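Local coordinates for S-layer domain-containing protein (PDB 4QVS) that is of unknown function but contains a concanavalin A-like lectin/glucanase region, consistent with a carbohydrate-binding or surface-associated role in its bacterium, at residues V33-N38 with D55-L60; Q85-F90 with L102-D107; N96-R101 with M114-Y119. All coordinates share one frame; numbering follows the deposited sequence.

Contact 1 (V33-N38 with D55-L60)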
loop_
_atom_site.group_PDB
_atom_site.type_symbol
_atom_site.label_atom_id
_atom_site.label_comp_id
_atom_site.label_asym_id
_atom_site.label_seq_id
_atom_site.Cartn_x
_atom_site.Cartn_y
_atom_site.Cartn_z
ATOM N N VAL A 33 22.032 -22.766 1.706
ATOM C CA VAL A 33 23.351 -22.382 1.296
ATOM C C VAL A 33 23.351 -20.943 0.806
ATOM O O VAL A 33 22.603 -20.571 -0.106
ATOM C CB VAL A 33 23.879 -23.332 0.164
ATOM C CG1 VAL A 33 25.328 -23.000 -0.151
ATOM C CG2 VAL A 33 23.764 -24.786 0.619
ATOM N N LEU A 34 24.287 -20.165 1.326
ATOM C CA LEU A 34 24.422 -18.755 0.978
ATOM C C LEU A 34 25.528 -18.539 -0.037
ATOM O O LEU A 34 26.614 -19.043 0.168
ATOM C CB LEU A 34 24.808 -17.936 2.232
ATOM C CG LEU A 34 25.125 -16.434 2.026
ATOM C CD1 LEU A 34 23.971 -15.758 1.325
ATOM C CD2 LEU A 34 25.438 -15.681 3.341
ATOM N N TYR A 35 25.237 -17.765 -1.088
ATOM C CA TYR A 35 26.208 -17.347 -2.084
ATOM C C TYR A 35 26.239 -15.808 -1.978
ATOM O O TYR A 35 25.395 -15.106 -2.535
ATOM C CB TYR A 35 25.816 -17.849 -3.470
ATOM C CG TYR A 35 25.723 -19.375 -3.541
ATOM C CD1 TYR A 35 26.837 -20.155 -3.792
ATOM C CD2 TYR A 35 24.523 -20.006 -3.314
ATOM C CE1 TYR A 35 26.751 -21.550 -3.863
ATOM C CE2 TYR A 35 24.416 -21.372 -3.352
ATOM C CZ TYR A 35 25.536 -22.136 -3.628
ATOM O OH TYR A 35 25.359 -23.465 -3.670
ATOM N N SER A 36 27.219 -15.302 -1.236
ATOM C CA SER A 36 27.384 -13.863 -1.010
ATOM C C SER A 36 28.761 -13.629 -0.472
ATOM O O SER A 36 29.238 -14.396 0.380
ATOM C CB SER A 36 26.351 -13.361 0.027
ATOM O OG SER A 36 26.465 -11.959 0.177
ATOM N N ALA A 37 29.448 -12.625 -0.988
ATOM C CA ALA A 37 30.758 -12.318 -0.465
ATOM C C ALA A 37 30.598 -11.589 0.874
ATOM O O ALA A 37 31.547 -11.451 1.612
ATOM C CB ALA A 37 31.553 -11.480 -1.444
ATOM N N ASN A 38 29.397 -11.140 1.193
ATOM C CA ASN A 38 29.180 -10.437 2.468
ATOM C C ASN A 38 29.169 -11.396 3.645
ATOM O O ASN A 38 29.693 -11.061 4.691
ATOM C CB ASN A 38 27.856 -9.660 2.448
ATOM C CG ASN A 38 27.863 -8.502 1.450
ATOM O OD1 ASN A 38 28.806 -7.717 1.407
ATOM N ND2 ASN A 38 26.795 -8.380 0.660
ATOM N N ASP A 55 24.457 -10.577 -7.613
ATOM C CA ASP A 55 24.469 -12.008 -7.929
ATOM C C ASP A 55 24.361 -12.914 -6.708
ATOM O O ASP A 55 24.531 -14.113 -6.797
ATOM C CB ASP A 55 25.706 -12.319 -8.741
ATOM C CG ASP A 55 27.001 -11.901 -8.072
ATOM O OD1 ASP A 55 27.095 -11.771 -6.841
ATOM O OD2 ASP A 55 27.980 -11.702 -8.814
ATOM N N ASP A 56 24.019 -12.334 -5.570
ATOM C CA ASP A 56 23.886 -13.067 -4.320
ATOM C C ASP A 56 22.516 -13.662 -4.138
ATOM O O ASP A 56 21.516 -13.036 -4.467
ATOM C CB ASP A 56 24.097 -12.100 -3.114
ATOM C CG ASP A 56 25.494 -11.604 -3.019
ATOM O OD1 ASP A 56 26.376 -12.038 -3.823
ATOM O OD2 ASP A 56 25.728 -10.772 -2.134
ATOM N N TYR A 57 22.462 -14.838 -3.509
ATOM C CA TYR A 57 21.185 -15.516 -3.222
ATOM C C TYR A 57 21.339 -16.636 -2.209
ATOM O O TYR A 57 22.427 -16.962 -1.799
ATOM C CB TYR A 57 20.588 -16.121 -4.516
ATOM C CG TYR A 57 21.468 -17.207 -5.088
ATOM C CD1 TYR A 57 22.586 -16.879 -5.815
ATOM C CD2 TYR A 57 21.168 -18.561 -4.927
ATOM C CE1 TYR A 57 23.402 -17.866 -6.361
ATOM C CE2 TYR A 57 22.003 -19.567 -5.500
ATOM C CZ TYR A 57 23.126 -19.176 -6.199
ATOM O OH TYR A 57 24.040 -20.069 -6.760
ATOM N N VAL A 58 20.238 -17.289 -1.889
ATOM C CA VAL A 58 20.263 -18.391 -0.982
ATOM C C VAL A 58 19.604 -19.565 -1.651
ATOM O O VAL A 58 18.511 -19.425 -2.186
ATOM C CB VAL A 58 19.473 -18.048 0.314
ATOM C CG1 VAL A 58 19.504 -19.219 1.270
ATOM C CG2 VAL A 58 20.077 -16.796 0.957
ATOM N N ALA A 59 20.267 -20.726 -1.594
ATOM C CA ALA A 59 19.698 -21.939 -2.114
ATOM C C ALA A 59 19.116 -22.669 -0.927
ATOM O O ALA A 59 19.784 -22.847 0.096
ATOM C CB ALA A 59 20.755 -22.832 -2.806
ATOM N N LEU A 60 17.863 -23.087 -1.056
ATOM C CA LEU A 60 17.196 -23.848 -0.016
ATOM C C LEU A 60 17.267 -25.290 -0.469
ATOM O O LEU A 60 17.448 -25.560 -1.656
ATOM C CB LEU A 60 15.744 -23.413 0.114
ATOM C CG LEU A 60 15.552 -21.964 0.611
ATOM C CD1 LEU A 60 14.108 -21.541 0.461
ATOM C CD2 LEU A 60 15.954 -21.850 2.061
HETATM O O HOH W 1 28.149 -10.230 -1.933
#

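Contact 2 (Q85-F90 with L102-D107)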
loop_
_atom_site.group_PDB
_atom_site.type_symbol
_atom_site.label_atom_id
_atom_site.label_comp_id
_atom_site.label_asym_id
_atom_site.label_seq_id
_atom_site.Cartn_x
_atom_site.Cartn_y
_atom_site.Cartn_z
ATOM N N GLN A 85 12.347 -7.423 -8.611
ATOM C CA GLN A 85 13.321 -8.382 -8.034
ATOM C C GLN A 85 12.632 -9.606 -7.422
ATOM O O GLN A 85 11.608 -9.451 -6.736
ATOM C CB GLN A 85 14.104 -7.702 -6.883
ATOM C CG GLN A 85 15.128 -6.646 -7.248
ATOM C CD GLN A 85 15.417 -5.714 -6.062
ATOM O OE1 GLN A 85 16.518 -5.689 -5.498
ATOM N NE2 GLN A 85 14.410 -4.964 -5.669
ATOM N N PRO A 86 13.212 -10.813 -7.604
ATOM C CA PRO A 86 12.625 -12.027 -7.013
ATOM C C PRO A 86 12.942 -12.082 -5.546
ATOM O O PRO A 86 14.070 -11.818 -5.180
ATOM C CB PRO A 86 13.351 -13.182 -7.740
ATOM C CG PRO A 86 14.628 -12.592 -8.236
ATOM C CD PRO A 86 14.580 -11.071 -8.077
ATOM N N ILE A 87 11.954 -12.368 -4.705
ATOM C CA ILE A 87 12.215 -12.502 -3.289
ATOM C C ILE A 87 12.413 -13.982 -2.984
ATOM O O ILE A 87 13.373 -14.349 -2.311
ATOM C CB ILE A 87 11.068 -11.907 -2.442
ATOM C CG1 ILE A 87 10.944 -10.393 -2.695
ATOM C CG2 ILE A 87 11.371 -12.173 -0.986
ATOM C CD1 ILE A 87 9.770 -9.733 -2.001
ATOM N N PHE A 88 11.469 -14.816 -3.420
ATOM C CA PHE A 88 11.622 -16.273 -3.334
ATOM C C PHE A 88 11.019 -16.957 -4.577
ATOM O O PHE A 88 10.143 -16.409 -5.274
ATOM C CB PHE A 88 11.132 -16.919 -2.015
ATOM C CG PHE A 88 9.647 -16.952 -1.829
ATOM C CD1 PHE A 88 8.828 -17.729 -2.630
ATOM C CD2 PHE A 88 9.056 -16.251 -0.763
ATOM C CE1 PHE A 88 7.467 -17.763 -2.451
ATOM C CE2 PHE A 88 7.706 -16.315 -0.562
ATOM C CZ PHE A 88 6.903 -17.060 -1.392
ATOM N N ASP A 89 11.448 -18.177 -4.817
ATOM C CA ASP A 89 10.980 -18.920 -6.005
ATOM C C ASP A 89 11.179 -20.379 -5.701
ATOM O O ASP A 89 12.243 -20.785 -5.287
ATOM C CB ASP A 89 11.714 -18.395 -7.222
ATOM C CG ASP A 89 11.449 -19.170 -8.484
ATOM O OD1 ASP A 89 10.411 -19.803 -8.655
ATOM O OD2 ASP A 89 12.279 -19.016 -9.383
ATOM N N PHE A 90 10.074 -21.113 -5.771
ATOM C CA PHE A 90 10.033 -22.521 -5.569
ATOM C C PHE A 90 9.443 -23.015 -6.869
ATOM O O PHE A 90 8.332 -22.642 -7.263
ATOM C CB PHE A 90 9.179 -22.931 -4.380
ATOM C CG PHE A 90 9.690 -22.400 -3.063
ATOM C CD1 PHE A 90 10.654 -23.075 -2.346
ATOM C CD2 PHE A 90 9.208 -21.200 -2.561
ATOM C CE1 PHE A 90 11.118 -22.573 -1.126
ATOM C CE2 PHE A 90 9.660 -20.695 -1.339
ATOM C CZ PHE A 90 10.617 -21.377 -0.627
ATOM N N LEU A 102 7.560 -15.106 -5.153
ATOM C CA LEU A 102 7.129 -13.844 -4.505
ATOM C C LEU A 102 8.098 -12.835 -5.040
ATOM O O LEU A 102 9.300 -13.089 -5.051
ATOM C CB LEU A 102 7.205 -13.877 -2.981
ATOM C CG LEU A 102 6.796 -12.559 -2.267
ATOM C CD1 LEU A 102 5.309 -12.338 -2.316
ATOM C CD2 LEU A 102 7.235 -12.605 -0.823
ATOM N N THR A 103 7.582 -11.700 -5.520
ATOM C CA THR A 103 8.420 -10.695 -6.070
ATOM C C THR A 103 8.137 -9.289 -5.488
ATOM O O THR A 103 7.020 -8.983 -5.039
ATOM C CB THR A 103 8.203 -10.625 -7.563
ATOM O OG1 THR A 103 6.825 -10.409 -7.809
ATOM C CG2 THR A 103 8.602 -11.983 -8.267
ATOM N N ALA A 104 9.196 -8.493 -5.488
ATOM C CA ALA A 104 9.147 -7.077 -5.226
ATOM C C ALA A 104 8.782 -6.452 -6.569
ATOM O O ALA A 104 9.226 -6.934 -7.632
ATOM C CB ALA A 104 10.502 -6.589 -4.759
ATOM N N GLU A 105 7.942 -5.419 -6.535
ATOM C CA GLU A 105 7.474 -4.768 -7.754
ATOM C C GLU A 105 8.107 -3.394 -8.033
ATOM O O GLU A 105 8.944 -2.906 -7.256
ATOM C CB GLU A 105 5.943 -4.709 -7.715
ATOM C CG GLU A 105 5.316 -6.098 -7.599
ATOM C CD GLU A 105 5.605 -6.956 -8.819
ATOM O OE1 GLU A 105 4.920 -6.771 -9.841
ATOM O OE2 GLU A 105 6.487 -7.837 -8.744
ATOM N N SER A 106 7.739 -2.785 -9.162
ATOM C CA SER A 106 8.296 -1.472 -9.562
ATOM C C SER A 106 8.229 -0.376 -8.526
ATOM O O SER A 106 8.913 0.623 -8.668
ATOM C CB SER A 106 7.582 -0.921 -10.800
ATOM O OG SER A 106 7.864 -1.710 -11.933
ATOM N N ASP A 107 7.447 -0.552 -7.476
ATOM C CA ASP A 107 7.229 0.543 -6.548
ATOM C C ASP A 107 7.205 0.244 -5.056
ATOM O O ASP A 107 6.840 1.118 -4.259
ATOM C CB ASP A 107 5.911 1.187 -6.963
ATOM C CG ASP A 107 4.878 0.153 -7.409
ATOM O OD1 ASP A 107 5.242 -1.019 -7.771
ATOM O OD2 ASP A 107 3.694 0.534 -7.417
#

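Contact 3 (N96-R101 with M114-Y119)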
loop_
_atom_site.group_PDB
_atom_site.type_symbol
_atom_site.label_atom_id
_atom_site.label_comp_id
_atom_site.label_asym_id
_atom_site.label_seq_id
_atom_site.Cartn_x
_atom_site.Cartn_y
_atom_site.Cartn_z
ATOM N N ASN A 96 10.118 -25.538 -16.505
ATOM C CA ASN A 96 10.385 -24.174 -16.150
ATOM C C ASN A 96 9.088 -23.350 -16.009
ATOM O O ASN A 96 9.182 -22.147 -15.839
ATOM C CB ASN A 96 11.262 -23.548 -17.244
ATOM C CG ASN A 96 10.525 -23.414 -18.569
ATOM O OD1 ASN A 96 9.356 -23.774 -18.660
ATOM N ND2 ASN A 96 11.207 -22.914 -19.606
ATOM N N ASN A 97 7.916 -24.000 -16.120
ATOM C CA ASN A 97 6.606 -23.319 -16.176
ATOM C C ASN A 97 5.612 -23.709 -15.069
ATOM O O ASN A 97 4.419 -23.451 -15.171
ATOM C CB ASN A 97 6.003 -23.533 -17.588
ATOM C CG ASN A 97 5.689 -25.001 -17.887
ATOM O OD1 ASN A 97 6.292 -25.929 -17.340
ATOM N ND2 ASN A 97 4.741 -25.206 -18.748
ATOM N N LYS A 98 6.156 -24.315 -14.011
ATOM C CA LYS A 98 5.439 -24.815 -12.862
ATOM C C LYS A 98 6.194 -24.284 -11.645
ATOM O O LYS A 98 7.266 -24.792 -11.279
ATOM C CB LYS A 98 5.427 -26.336 -12.841
ATOM C CG LYS A 98 4.442 -26.987 -13.802
ATOM C CD LYS A 98 4.291 -28.478 -13.470
ATOM C CE LYS A 98 3.345 -29.206 -14.406
ATOM N NZ LYS A 98 3.856 -29.269 -15.800
ATOM N N TYR A 99 5.645 -23.256 -11.017
ATOM C CA TYR A 99 6.372 -22.608 -9.936
ATOM C C TYR A 99 5.492 -21.656 -9.150
ATOM O O TYR A 99 4.366 -21.383 -9.569
ATOM C CB TYR A 99 7.529 -21.773 -10.529
ATOM C CG TYR A 99 7.142 -20.623 -11.486
ATOM C CD1 TYR A 99 6.823 -19.337 -11.001
ATOM C CD2 TYR A 99 7.157 -20.806 -12.865
ATOM C CE1 TYR A 99 6.490 -18.304 -11.865
ATOM C CE2 TYR A 99 6.841 -19.794 -13.740
ATOM C CZ TYR A 99 6.509 -18.541 -13.238
ATOM O OH TYR A 99 6.214 -17.556 -14.123
HETATM N N MSE A 100 6.033 -21.170 -8.025
HETATM C CA MSE A 100 5.380 -20.112 -7.247
HETATM C C MSE A 100 6.527 -19.232 -6.842
HETATM O O MSE A 100 7.602 -19.710 -6.506
HETATM C CB MSE A 100 4.395 -20.625 -6.212
HETATM C CG MSE A 100 5.057 -21.044 -4.919
HETATM SE SE MSE A 100 3.829 -22.221 -3.941
HETATM C CE MSE A 100 5.156 -22.108 -2.562
ATOM N N ARG A 101 6.316 -17.924 -6.954
ATOM C CA ARG A 101 7.356 -16.953 -6.771
ATOM C C ARG A 101 6.847 -15.628 -6.133
ATOM O O ARG A 101 5.839 -15.091 -6.564
ATOM C CB ARG A 101 7.831 -16.658 -8.161
ATOM C CG ARG A 101 9.007 -15.732 -8.288
ATOM C CD ARG A 101 9.560 -15.808 -9.705
ATOM N NE ARG A 101 8.591 -15.387 -10.738
ATOM C CZ ARG A 101 8.917 -15.124 -12.003
ATOM N NH1 ARG A 101 10.164 -15.253 -12.413
ATOM N NH2 ARG A 101 7.983 -14.734 -12.881
HETATM N N MSE A 114 1.530 -17.952 -8.720
HETATM C CA MSE A 114 1.560 -19.405 -8.810
HETATM C C MSE A 114 1.138 -19.677 -10.206
HETATM O O MSE A 114 0.206 -19.012 -10.708
HETATM C CB MSE A 114 0.511 -20.109 -7.957
HETATM C CG MSE A 114 0.602 -19.740 -6.467
HETATM SE SE MSE A 114 -0.227 -21.086 -5.303
HETATM C CE MSE A 114 0.744 -22.680 -5.910
ATOM N N THR A 115 1.817 -20.626 -10.857
ATOM C CA THR A 115 1.452 -21.010 -12.204
ATOM C C THR A 115 1.829 -22.446 -12.476
ATOM O O THR A 115 2.760 -23.050 -11.890
ATOM C CB THR A 115 2.088 -20.132 -13.304
ATOM O OG1 THR A 115 1.532 -20.452 -14.579
ATOM C CG2 THR A 115 3.547 -20.342 -13.397
ATOM N N GLN A 116 1.040 -22.969 -13.384
ATOM C CA GLN A 116 1.162 -24.286 -13.898
ATOM C C GLN A 116 1.329 -24.154 -15.437
ATOM O O GLN A 116 1.513 -25.147 -16.102
ATOM C CB GLN A 116 -0.116 -25.042 -13.528
ATOM C CG GLN A 116 0.030 -26.548 -13.439
ATOM C CD GLN A 116 -1.231 -27.234 -12.926
ATOM O OE1 GLN A 116 -1.235 -27.809 -11.828
ATOM N NE2 GLN A 116 -2.316 -27.144 -13.698
ATOM N N SER A 117 1.303 -22.942 -16.001
ATOM C CA SER A 117 1.443 -22.810 -17.448
ATOM C C SER A 117 2.378 -21.687 -17.824
ATOM O O SER A 117 2.110 -20.908 -18.739
ATOM C CB SER A 117 0.081 -22.633 -18.093
ATOM O OG SER A 117 -0.486 -21.411 -17.685
ATOM N N GLY A 118 3.494 -21.601 -17.117
ATOM C CA GLY A 118 4.495 -20.586 -17.392
ATOM C C GLY A 118 4.089 -19.171 -16.979
ATOM O O GLY A 118 3.042 -18.933 -16.329
ATOM N N TYR A 119 4.947 -18.247 -17.387
ATOM C CA TYR A 119 4.827 -16.839 -17.064
ATOM C C TYR A 119 3.477 -16.240 -17.425
ATOM O O TYR A 119 2.925 -15.492 -16.643
ATOM C CB TYR A 119 5.990 -16.040 -17.686
ATOM C CG TYR A 119 5.935 -14.541 -17.398
ATOM C CD1 TYR A 119 6.250 -14.040 -16.126
ATOM C CD2 TYR A 119 5.585 -13.624 -18.400
ATOM C CE1 TYR A 119 6.196 -12.690 -15.856
ATOM C CE2 TYR A 119 5.540 -12.262 -18.146
ATOM C CZ TYR A 119 5.831 -11.803 -16.872
ATOM O OH TYR A 119 5.783 -10.473 -16.616
#

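Contact 1 (V33-N38 with D55-L60)
Strands 32-35 and 57-60 lie side by side in a small antiparallel sheet; this contact is their ladder, from Val33-Ala59 to Tyr35-Tyr57, and the loop contact beyond it, where Ser36 meets Asp56. Val33 and Ala59 form a hydrogen-bonded pair, with Val33 N to Ala59 O at 2.8 Å; Leu34 and Val58 follow as a non-hydrogen-bonded pair, and Tyr35 with Tyr57 is hydrogen-bonded again. On the face shared by Val33, Tyr35, Tyr57 and Ala59 the two tyrosine rings lie nearly parallel, planes 21° apart and centroids 4.7 Å apart, but slid so far that they barely overlap. Tyr35 CD2 comes over the Tyr57 ring, 3.3 Å from Tyr57 CZ, while Tyr57 OH sits above the rim of the Tyr35 ring. Tyr57 reaches across because its CG lies between the backbone N and the carbonyl carbon (chi1 64°). Tyr35 CB also makes a CH-pi contact with the Tyr57 ring, and Ala59 CB touches the Tyr35 ring at its edge. The opposite face carries Leu34 CD1 against Val58 CG2 at 4.0 Å. Beyond the strands Ser36 OG and Asp56 OD2 lie 2.7 Å apart; Ser36 OG also hydrogen-bonds to Ser50 O, and it accepts from Asn38 N at 3.2 Å in an ST turn. A water accepts from Ala37 N and donates to Asp56 OD2, which also accepts from Asp52 N. Tyr57 makes a cation-pi contact with Lys181 of the second subunit. This is an antiparallel ladder, followed on one strand by an ST turn, in a sheet continued by a strand of that subunit.

Contact 2 (Q85-F90 with L102-D107)
Leu102 O is gripped by two consecutive backbone donors, Ile87 N at 2.8 Å and Phe88 N at 3.2 Å, which makes a classic beta bulge: Ile87 and Phe88 together face the single residue Leu102. Leu102 N returns a bond to Phe88 O, and farther along Ala104 N donates to Gln85 O at 2.9 Å, whereas the reverse bond from Gln85 N is weak. The extra residue directs the Ile87 side chain toward the partner strand, where CD1 packs against Leu102 CD2 at 4.0 Å and lies close to Ala104 CB. A chi1 of 71° brings the Phe88 ring across to the same leucine, whose CB stands over one ring face, 3.6 Å from the centroid and 17° off the normal, in a CH-pi contact. Leu102 CD2 reaches the rim at Phe88 CE2, so one leucine is clasped by both bulge residues. Phe75 of strand 71-79 covers Ile87 and Leu102, Phe112 packs on Phe88 and Leu102, and Phe88 to Phe90 pair with a strand of the second subunit. Thr103 OG1, on the other face, hydrogen-bonds to Glu105 OE2 at 2.8 Å, from above the carboxylate plane, and also to Lys111 O. The chemistry implies an apolar face packed on strand 71-79, with the doubled N-H pair at the bulge satisfied by one carbonyl, so that strand 85-91 turns a corner without losing its pairing.

Contact 3 (N96-R101 with M114-Y119)
Strands 99-104 and 110-115 run antiparallel here, Tyr99 and Thr115 forming a hydrogen-bonded pair through two reciprocal 3.0 Å bonds, Tyr99 N to Thr115 O and Thr115 N to Tyr99 O, with Met100 opposite Met114 as the next, non-hydrogen-bonded pair. Thr115 CG2 stands over one face of the Tyr99 ring, 3.5 Å from its centroid and 19° off the normal, a CH-pi contact. Tyr99, with chi1 at 61°, and Thr115, whose OG1 is anti to the backbone N, are rotated to bring this methyl over the ring. Thr115 OG1 is left to the turn, where it accepts from Ser117 N in an ST turn and donates to Gly118 O at 2.8 Å. Gly118 N in turn gives a 2.8 Å bond to a lone pair of Asn97 O, and Asn97 CB packs tightly on the glycine backbone. Tyr99 OH comes close to Tyr119 CA and bonds to Glu122, which also takes a salt bridge from Arg101 NH2. The guanidinium meets Tyr119 CD1 edge to edge at 3.7 Å from NH2, with its plane 79° from the ring. On the other face Met100 and Met114, both present as selenomethionine, run side by side, Met100 SE reaching Met114 CE. Arg101 NH1 forms a salt bridge with Asp190 of the second subunit. An ST turn fastened across to Asn97 thus finishes the antiparallel pairing at the open end of the hairpin, away from its connecting loop.

Contact 1 comes first along the chain and closes before contact 2 opens, while the segments of contacts 2 and 3 alternate. Contacts 2 and 3 share strand 99-104, which has strand 85-91 on one side and 110-115 on the other within a single four-stranded antiparallel sheet; their centres are about 14 Å apart and a probable hydrogen bond from Met100 N to Phe90 O joins them. Contact 1 lies about 16 Å from contact 2 between centres, yet Leu60 CD1 packs on Phe90 CE1 at 3.5 Å. Within the chain their sheets are separate, but a strand of the second subunit, probably 176-179, pairs with both and appears to bridge them. All three contacts touch that subunit.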